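Local structure of phosphohistidine phosphatase SixA (Escherichia coli, 1UJC) at residues 133-138 with 146-151; 46-51 with 68-73. The protein removes the phosphoryl group from phosphohistidine, acting on the HPt domain of the ArcB sensor in the multistep His-Asp phosphorelay. All coordinates share one frame; numbering follows the deposited sequence.

Contact 1: 133-138 with 146-151; sequences IASVTL and FNWQMS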
ATOM      1  N   ILE A 133      -5.676   2.231  -4.237  1.00 11.34           N
ATOM      2  CA  ILE A 133      -4.512   2.971  -3.769  1.00 12.48           C
ATOM      3  C   ILE A 133      -4.831   4.385  -3.301  1.00 13.81           C
ATOM      4  O   ILE A 133      -5.537   5.134  -3.975  1.00 14.33           O
ATOM      5  CB  ILE A 133      -3.439   3.071  -4.873  1.00 11.44           C
ATOM      6  CG1 ILE A 133      -2.909   1.678  -5.217  1.00 14.40           C
ATOM      7  CG2 ILE A 133      -2.292   3.965  -4.416  1.00 14.65           C
ATOM      8  CD1 ILE A 133      -1.922   1.673  -6.367  1.00 12.61           C
ATOM      9  N   ALA A 134      -4.293   4.743  -2.142  1.00 13.53           N
ATOM     10  CA  ALA A 134      -4.493   6.075  -1.595  1.00 12.65           C
ATOM     11  C   ALA A 134      -3.179   6.832  -1.711  1.00 12.45           C
ATOM     12  O   ALA A 134      -2.112   6.291  -1.411  1.00 12.55           O
ATOM     13  CB  ALA A 134      -4.921   5.989  -0.143  1.00 12.62           C
ATOM     14  N   SER A 135      -3.260   8.078  -2.161  1.00 11.33           N
ATOM     15  CA  SER A 135      -2.085   8.925  -2.313  1.00 11.56           C
ATOM     16  C   SER A 135      -2.032   9.935  -1.185  1.00 11.32           C
ATOM     17  O   SER A 135      -2.989  10.667  -0.947  1.00  9.61           O
ATOM     18  CB  SER A 135      -2.123   9.676  -3.638  1.00 10.49           C
ATOM     19  OG  SER A 135      -1.222  10.765  -3.602  1.00 13.11           O
ATOM     20  N   VAL A 136      -0.895   9.976  -0.505  1.00 10.66           N
ATOM     21  CA  VAL A 136      -0.696  10.881   0.612  1.00 12.07           C
ATOM     22  C   VAL A 136       0.648  11.571   0.495  1.00 11.94           C
ATOM     23  O   VAL A 136       1.664  10.917   0.294  1.00 14.44           O
ATOM     24  CB  VAL A 136      -0.710  10.113   1.956  1.00 11.72           C
ATOM     25  CG1 VAL A 136      -0.329  11.044   3.096  1.00 13.06           C
ATOM     26  CG2 VAL A 136      -2.086   9.500   2.195  1.00 10.75           C
ATOM     27  N   THR A 137       0.653  12.891   0.611  1.00 12.29           N
ATOM     28  CA  THR A 137       1.907  13.627   0.568  1.00 11.87           C
ATOM     29  C   THR A 137       2.261  13.884   2.023  1.00 12.55           C
ATOM     30  O   THR A 137       1.518  14.560   2.735  1.00 12.58           O
ATOM     31  CB  THR A 137       1.759  14.961  -0.164  1.00 11.82           C
ATOM     32  OG1 THR A 137       1.458  14.713  -1.541  1.00 10.01           O
ATOM     33  CG2 THR A 137       3.048  15.767  -0.058  1.00 13.37           C
ATOM     34  N   LEU A 138       3.382  13.325   2.464  1.00 12.36           N
ATOM     35  CA  LEU A 138       3.815  13.466   3.850  1.00 13.31           C
ATOM     36  C   LEU A 138       5.036  14.365   3.992  1.00 14.17           C
ATOM     37  O   LEU A 138       6.011  14.233   3.245  1.00 14.25           O
ATOM     38  CB  LEU A 138       4.132  12.089   4.430  1.00 12.97           C
ATOM     39  CG  LEU A 138       4.470  11.951   5.918  1.00 14.07           C
ATOM     40  CD1 LEU A 138       3.265  12.329   6.783  1.00 12.62           C
ATOM     41  CD2 LEU A 138       4.877  10.513   6.188  1.00 14.37           C
ATOM     42  N   PHE A 146      -4.152  14.083   2.195  1.00 12.02           N
ATOM     43  CA  PHE A 146      -4.831  13.035   1.431  1.00 13.09           C
ATOM     44  C   PHE A 146      -5.191  13.593   0.051  1.00 13.36           C
ATOM     45  O   PHE A 146      -6.171  14.324  -0.104  1.00 12.26           O
ATOM     46  CB  PHE A 146      -6.088  12.587   2.188  1.00 14.15           C
ATOM     47  CG  PHE A 146      -6.796  11.410   1.575  1.00 14.79           C
ATOM     48  CD1 PHE A 146      -6.128  10.526   0.733  1.00 13.41           C
ATOM     49  CD2 PHE A 146      -8.134  11.167   1.877  1.00 16.05           C
ATOM     50  CE1 PHE A 146      -6.772   9.421   0.198  1.00 12.54           C
ATOM     51  CE2 PHE A 146      -8.795  10.059   1.349  1.00 15.96           C
ATOM     52  CZ  PHE A 146      -8.111   9.183   0.505  1.00 17.44           C
ATOM     53  N   ASN A 147      -4.379  13.243  -0.943  1.00 13.34           N
ATOM     54  CA  ASN A 147      -4.556  13.719  -2.312  1.00 12.64           C
ATOM     55  C   ASN A 147      -5.741  13.096  -3.036  1.00 12.98           C
ATOM     56  O   ASN A 147      -6.681  13.791  -3.410  1.00 14.78           O
ATOM     57  CB  ASN A 147      -3.273  13.459  -3.098  1.00 13.45           C
ATOM     58  CG  ASN A 147      -2.054  14.027  -2.408  1.00 14.99           C
ATOM     59  OD1 ASN A 147      -0.983  13.416  -2.403  1.00 16.91           O
ATOM     60  ND2 ASN A 147      -2.209  15.208  -1.817  1.00 12.07           N
ATOM     61  N   TRP A 148      -5.690  11.787  -3.242  1.00 12.65           N
ATOM     62  CA  TRP A 148      -6.771  11.090  -3.926  1.00 12.43           C
ATOM     63  C   TRP A 148      -6.764   9.599  -3.631  1.00 13.11           C
ATOM     64  O   TRP A 148      -5.901   9.090  -2.916  1.00 10.85           O
ATOM     65  CB  TRP A 148      -6.677  11.308  -5.442  1.00 12.99           C
ATOM     66  CG  TRP A 148      -5.279  11.190  -5.997  1.00 12.03           C
ATOM     67  CD1 TRP A 148      -4.427  12.213  -6.294  1.00 11.40           C
ATOM     68  CD2 TRP A 148      -4.571   9.981  -6.300  1.00 13.20           C
ATOM     69  NE1 TRP A 148      -3.234  11.718  -6.764  1.00 11.70           N
ATOM     70  CE2 TRP A 148      -3.295  10.351  -6.776  1.00 11.81           C
ATOM     71  CE3 TRP A 148      -4.891   8.621  -6.215  1.00 12.03           C
ATOM     72  CZ2 TRP A 148      -2.340   9.410  -7.166  1.00 12.67           C
ATOM     73  CZ3 TRP A 148      -3.941   7.685  -6.603  1.00 12.87           C
ATOM     74  CH2 TRP A 148      -2.681   8.085  -7.072  1.00 11.17           C
ATOM     75  N   GLN A 149      -7.742   8.906  -4.196  1.00 14.09           N
ATOM     76  CA  GLN A 149      -7.872   7.470  -4.014  1.00 16.61           C
ATOM     77  C   GLN A 149      -8.360   6.902  -5.339  1.00 17.15           C
ATOM     78  O   GLN A 149      -9.289   7.434  -5.943  1.00 17.03           O
ATOM     79  CB  GLN A 149      -8.894   7.187  -2.920  1.00 18.41           C
ATOM     80  CG  GLN A 149      -8.885   5.785  -2.389  1.00 22.50           C
ATOM     81  CD  GLN A 149     -10.216   5.437  -1.765  1.00 25.23           C
ATOM     82  OE1 GLN A 149     -10.831   6.262  -1.071  1.00 25.58           O
ATOM     83  NE2 GLN A 149     -10.675   4.225  -2.009  1.00 25.36           N
ATOM     84  N   MET A 150      -7.735   5.823  -5.791  1.00 16.46           N
ATOM     85  CA  MET A 150      -8.110   5.208  -7.055  1.00 17.11           C
ATOM     86  C   MET A 150      -8.364   3.725  -6.838  1.00 16.83           C
ATOM     87  O   MET A 150      -7.641   3.077  -6.090  1.00 16.50           O
ATOM     88  CB  MET A 150      -6.979   5.403  -8.071  1.00 17.07           C
ATOM     89  CG  MET A 150      -7.223   4.791  -9.441  1.00 18.64           C
ATOM     90  SD  MET A 150      -8.613   5.534 -10.311  1.00 17.32           S
ATOM     91  CE  MET A 150      -7.991   7.195 -10.583  1.00 18.66           C
ATOM     92  N   SER A 151      -9.391   3.184  -7.483  1.00 18.17           N
ATOM     93  CA  SER A 151      -9.685   1.761  -7.331  1.00 18.13           C
ATOM     94  C   SER A 151      -9.872   1.089  -8.688  1.00 18.08           C
ATOM     95  O   SER A 151     -10.180   1.753  -9.682  1.00 16.88           O
ATOM     96  CB  SER A 151     -10.926   1.564  -6.450  1.00 18.98           C
ATOM     97  OG  SER A 151     -12.055   2.229  -6.980  1.00 22.30           O
TER
HETATM   98  O   HOH W   1      -0.169  16.977  -2.024  1.00 26.67           O

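Contact 2: 46-51 with 68-73; sequences ERVLVS and NLPSSA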
ATOM      1  N   GLU A  46      10.475   4.727  -4.992  1.00 14.77           N
ATOM      2  CA  GLU A  46      11.834   4.624  -4.468  1.00 13.10           C
ATOM      3  C   GLU A  46      11.976   3.539  -3.408  1.00 12.31           C
ATOM      4  O   GLU A  46      13.003   2.862  -3.333  1.00 10.89           O
ATOM      5  CB  GLU A  46      12.276   5.965  -3.869  1.00 13.36           C
ATOM      6  CG  GLU A  46      13.749   6.001  -3.442  1.00 12.84           C
ATOM      7  CD  GLU A  46      14.154   7.315  -2.789  1.00 11.87           C
ATOM      8  OE1 GLU A  46      13.796   8.386  -3.318  1.00  9.34           O
ATOM      9  OE2 GLU A  46      14.845   7.275  -1.748  1.00 12.56           O
ATOM     10  N   ARG A  47      10.947   3.380  -2.583  1.00 11.87           N
ATOM     11  CA  ARG A  47      10.977   2.382  -1.521  1.00 11.94           C
ATOM     12  C   ARG A  47       9.659   1.621  -1.426  1.00 12.31           C
ATOM     13  O   ARG A  47       8.596   2.151  -1.762  1.00 11.20           O
ATOM     14  CB  ARG A  47      11.276   3.063  -0.181  1.00 12.73           C
ATOM     15  CG  ARG A  47      12.673   3.669  -0.093  1.00 12.84           C
ATOM     16  CD  ARG A  47      13.724   2.582   0.097  1.00 11.56           C
ATOM     17  NE  ARG A  47      13.785   2.120   1.482  1.00 12.57           N
ATOM     18  CZ  ARG A  47      14.321   2.819   2.481  1.00 12.18           C
ATOM     19  NH1 ARG A  47      14.846   4.017   2.250  1.00 10.69           N
ATOM     20  NH2 ARG A  47      14.340   2.315   3.711  1.00 12.35           N
ATOM     21  N   VAL A  48       9.736   0.380  -0.956  1.00 10.99           N
ATOM     22  CA  VAL A  48       8.555  -0.455  -0.815  1.00 10.77           C
ATOM     23  C   VAL A  48       8.475  -1.113   0.560  1.00 10.95           C
ATOM     24  O   VAL A  48       9.434  -1.732   1.023  1.00 11.16           O
ATOM     25  CB  VAL A  48       8.535  -1.548  -1.895  1.00 12.32           C
ATOM     26  CG1 VAL A  48       7.332  -2.453  -1.705  1.00 13.42           C
ATOM     27  CG2 VAL A  48       8.515  -0.904  -3.268  1.00 13.19           C
ATOM     28  N   LEU A  49       7.319  -0.967   1.202  1.00  9.64           N
ATOM     29  CA  LEU A  49       7.067  -1.543   2.518  1.00 10.40           C
ATOM     30  C   LEU A  49       5.885  -2.486   2.334  1.00 11.71           C
ATOM     31  O   LEU A  49       4.853  -2.089   1.793  1.00 14.02           O
ATOM     32  CB  LEU A  49       6.714  -0.441   3.520  1.00  9.78           C
ATOM     33  CG  LEU A  49       7.679   0.748   3.575  1.00 10.82           C
ATOM     34  CD1 LEU A  49       7.173   1.782   4.577  1.00 11.18           C
ATOM     35  CD2 LEU A  49       9.067   0.265   3.965  1.00 12.26           C
ATOM     36  N   VAL A  50       6.028  -3.729   2.775  1.00 11.89           N
ATOM     37  CA  VAL A  50       4.958  -4.703   2.601  1.00 12.01           C
ATOM     38  C   VAL A  50       4.682  -5.563   3.831  1.00 12.18           C
ATOM     39  O   VAL A  50       5.573  -5.824   4.636  1.00 11.59           O
ATOM     40  CB  VAL A  50       5.281  -5.639   1.406  1.00 13.70           C
ATOM     41  CG1 VAL A  50       6.555  -6.427   1.694  1.00 12.16           C
ATOM     42  CG2 VAL A  50       4.108  -6.576   1.130  1.00 14.73           C
ATOM     43  N   SER A  51       3.430  -5.990   3.966  1.00 11.89           N
ATOM     44  CA  SER A  51       3.014  -6.851   5.061  1.00 11.41           C
ATOM     45  C   SER A  51       3.640  -8.226   4.854  1.00 11.30           C
ATOM     46  O   SER A  51       3.878  -8.641   3.723  1.00 10.33           O
ATOM     47  CB  SER A  51       1.493  -6.990   5.071  1.00 11.91           C
ATOM     48  OG  SER A  51       1.098  -8.119   5.826  1.00 14.54           O
ATOM     49  N   ASN A  68       8.198  -0.492 -12.503  1.00 20.85           N
ATOM     50  CA  ASN A  68       9.591  -0.611 -12.077  1.00 23.22           C
ATOM     51  C   ASN A  68       9.678  -0.352 -10.576  1.00 23.42           C
ATOM     52  O   ASN A  68       9.460   0.773 -10.123  1.00 23.94           O
ATOM     53  CB  ASN A  68      10.482   0.398 -12.818  1.00 25.76           C
ATOM     54  CG  ASN A  68      10.325   0.331 -14.332  1.00 28.71           C
ATOM     55  OD1 ASN A  68      10.139  -0.747 -14.904  1.00 31.98           O
ATOM     56  ND2 ASN A  68      10.422   1.486 -14.992  1.00 29.75           N
ATOM     57  N   LEU A  69       9.987  -1.394  -9.809  1.00 22.92           N
ATOM     58  CA  LEU A  69      10.099  -1.271  -8.358  1.00 22.38           C
ATOM     59  C   LEU A  69      11.516  -1.554  -7.880  1.00 23.13           C
ATOM     60  O   LEU A  69      12.308  -2.173  -8.591  1.00 23.36           O
ATOM     61  CB  LEU A  69       9.132  -2.237  -7.662  1.00 20.64           C
ATOM     62  CG  LEU A  69       7.638  -1.924  -7.770  1.00 19.01           C
ATOM     63  CD1 LEU A  69       6.820  -2.982  -7.036  1.00 17.93           C
ATOM     64  CD2 LEU A  69       7.375  -0.556  -7.179  1.00 18.92           C
ATOM     65  N   PRO A  70      11.854  -1.100  -6.660  1.00 23.74           N
ATOM     66  CA  PRO A  70      13.193  -1.324  -6.104  1.00 24.40           C
ATOM     67  C   PRO A  70      13.493  -2.813  -6.064  1.00 25.54           C
ATOM     68  O   PRO A  70      12.583  -3.636  -5.937  1.00 25.37           O
ATOM     69  CB  PRO A  70      13.094  -0.725  -4.703  1.00 24.06           C
ATOM     70  CG  PRO A  70      12.082   0.346  -4.868  1.00 24.60           C
ATOM     71  CD  PRO A  70      11.030  -0.319  -5.724  1.00 23.56           C
ATOM     72  N   SER A  71      14.770  -3.158  -6.172  1.00 27.12           N
ATOM     73  CA  SER A  71      15.172  -4.554  -6.147  1.00 29.12           C
ATOM     74  C   SER A  71      14.744  -5.166  -4.829  1.00 29.37           C
ATOM     75  O   SER A  71      14.244  -6.292  -4.781  1.00 30.26           O
ATOM     76  CB  SER A  71      16.687  -4.674  -6.306  1.00 29.54           C
ATOM     77  OG  SER A  71      17.075  -6.034  -6.276  1.00 31.20           O
ATOM     78  N   SER A  72      14.929  -4.412  -3.752  1.00 28.89           N
ATOM     79  CA  SER A  72      14.555  -4.900  -2.439  1.00 29.09           C
ATOM     80  C   SER A  72      13.220  -4.328  -1.975  1.00 28.96           C
ATOM     81  O   SER A  72      12.659  -3.412  -2.588  1.00 29.25           O
ATOM     82  CB  SER A  72      15.645  -4.562  -1.419  1.00 29.20           C
ATOM     83  OG  SER A  72      16.880  -5.138  -1.804  1.00 31.99           O
ATOM     84  N   ALA A  73      12.713  -4.903  -0.895  1.00 27.16           N
ATOM     85  CA  ALA A  73      11.462  -4.484  -0.293  1.00 24.32           C
ATOM     86  C   ALA A  73      11.652  -4.726   1.191  1.00 22.50           C
ATOM     87  O   ALA A  73      12.411  -5.607   1.586  1.00 22.57           O
ATOM     88  CB  ALA A  73      10.313  -5.319  -0.826  1.00 25.31           C
TER
HETATM   89  O   HOH W   2      12.283  -0.701  -0.657  1.00 14.86           O

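Contact 1: 133-138 with 146-151
One face of the Trp148 indole takes the CB of Ser135, which sits over the centre of the six-membered ring, 3.5 Å from its centroid, as a CH-pi contact. The Phe146 ring instead turns an edge to Ser135: its CD1 lies 3.6 Å from Ser135 O, with that oxygen in the ring plane, while CE1 reaches Ala134 CB. With chi1 at 43°, Trp148 CG stands between its own N and carbonyl carbon, a placement that swings the indole back over the neighbouring strand; on the helix 25-40 side it meets Trp37 at about a right angle. Cutting this side chain back to an alanine would probably leave Ser135 CB without the ring over it and Trp37 without its aromatic mate. The two strands form the antiparallel beta hairpin at one border of the sheet. A beta bulge interrupts them: Asn147 and Trp148 together face Ser135, whose O accepts from Asn147 N on a bent path (142°) and whose N gives Trp148 O a nearly straight bond of 2.9 Å. Beyond the bulge, Ile133 and Met150 pair through both backbone bonds. The bulge also turns Asn147 toward strand 133-138, where its OD1 lies 2.9 Å from both Ser135 OG and Thr137 OG1; the threonine hydroxyl is also hydrogen-bonded to Gln2 and accepts from a water 2.8 Å from OG1.

Contact 2: 46-51 with 68-73
Val48 holds CG1 anti to its backbone N (chi1 178°) and CG2 anti to its carbonyl carbon, which spreads the two methyls over different parts of the 68-73 loop. CG2 takes the larger share, meeting Pro70 CD at 3.6 Å and Leu69 CD2 at 4.1 Å; CG1 comes within 4.2 Å of Ala73 CB. Leu69 crosses Val48 at about a right angle, its CG anti to the carbonyl carbon (chi1 -70°), and also packs on Leu60 and Val63 of helix 54-66. This is the return loop of a beta-alpha-beta crossover: strand 47-50 leads into helix 54-66, after which the loop 68-73 brings the chain back to strand 74-75, which runs parallel beside 47-50. No direct hydrogen bond joins the two segments here. Pro70 presses its CG to 3.1 Å from Glu46 O, a close approach at the strand's start. A water joins loop and strand, accepting from Val48 N at 2.8 Å; its link to Ser72 O is weak, with other acceptors competing for its protons. The same water lies at the edge of the Arg47 guanidinium, which also forms salt bridges with Glu74 and Glu98.

Both contacts belong to one mixed sheet, ordered 74-75, 47-50, 102-107, 2-7, 133-138, 144-150. Contact 2 comes first along the chain, where the loop leading into edge strand 74-75 lies against strand 47-50, near the parallel border; contact 1 follows much later as the antiparallel hairpin at the opposite border. Their centres are 18 Å apart and their nearest atoms about 9 Å, with strands 102-107 and 2-7 running between them. Those two central strands lead to the tungstate pocket: Arg7 and His8 at the end of one, His108 just past the other. Ser51, at the end of 46-51, hydrogen-bonds His108, while in contact 1 the Gln149 side chain is about 12 Å from the tungstate.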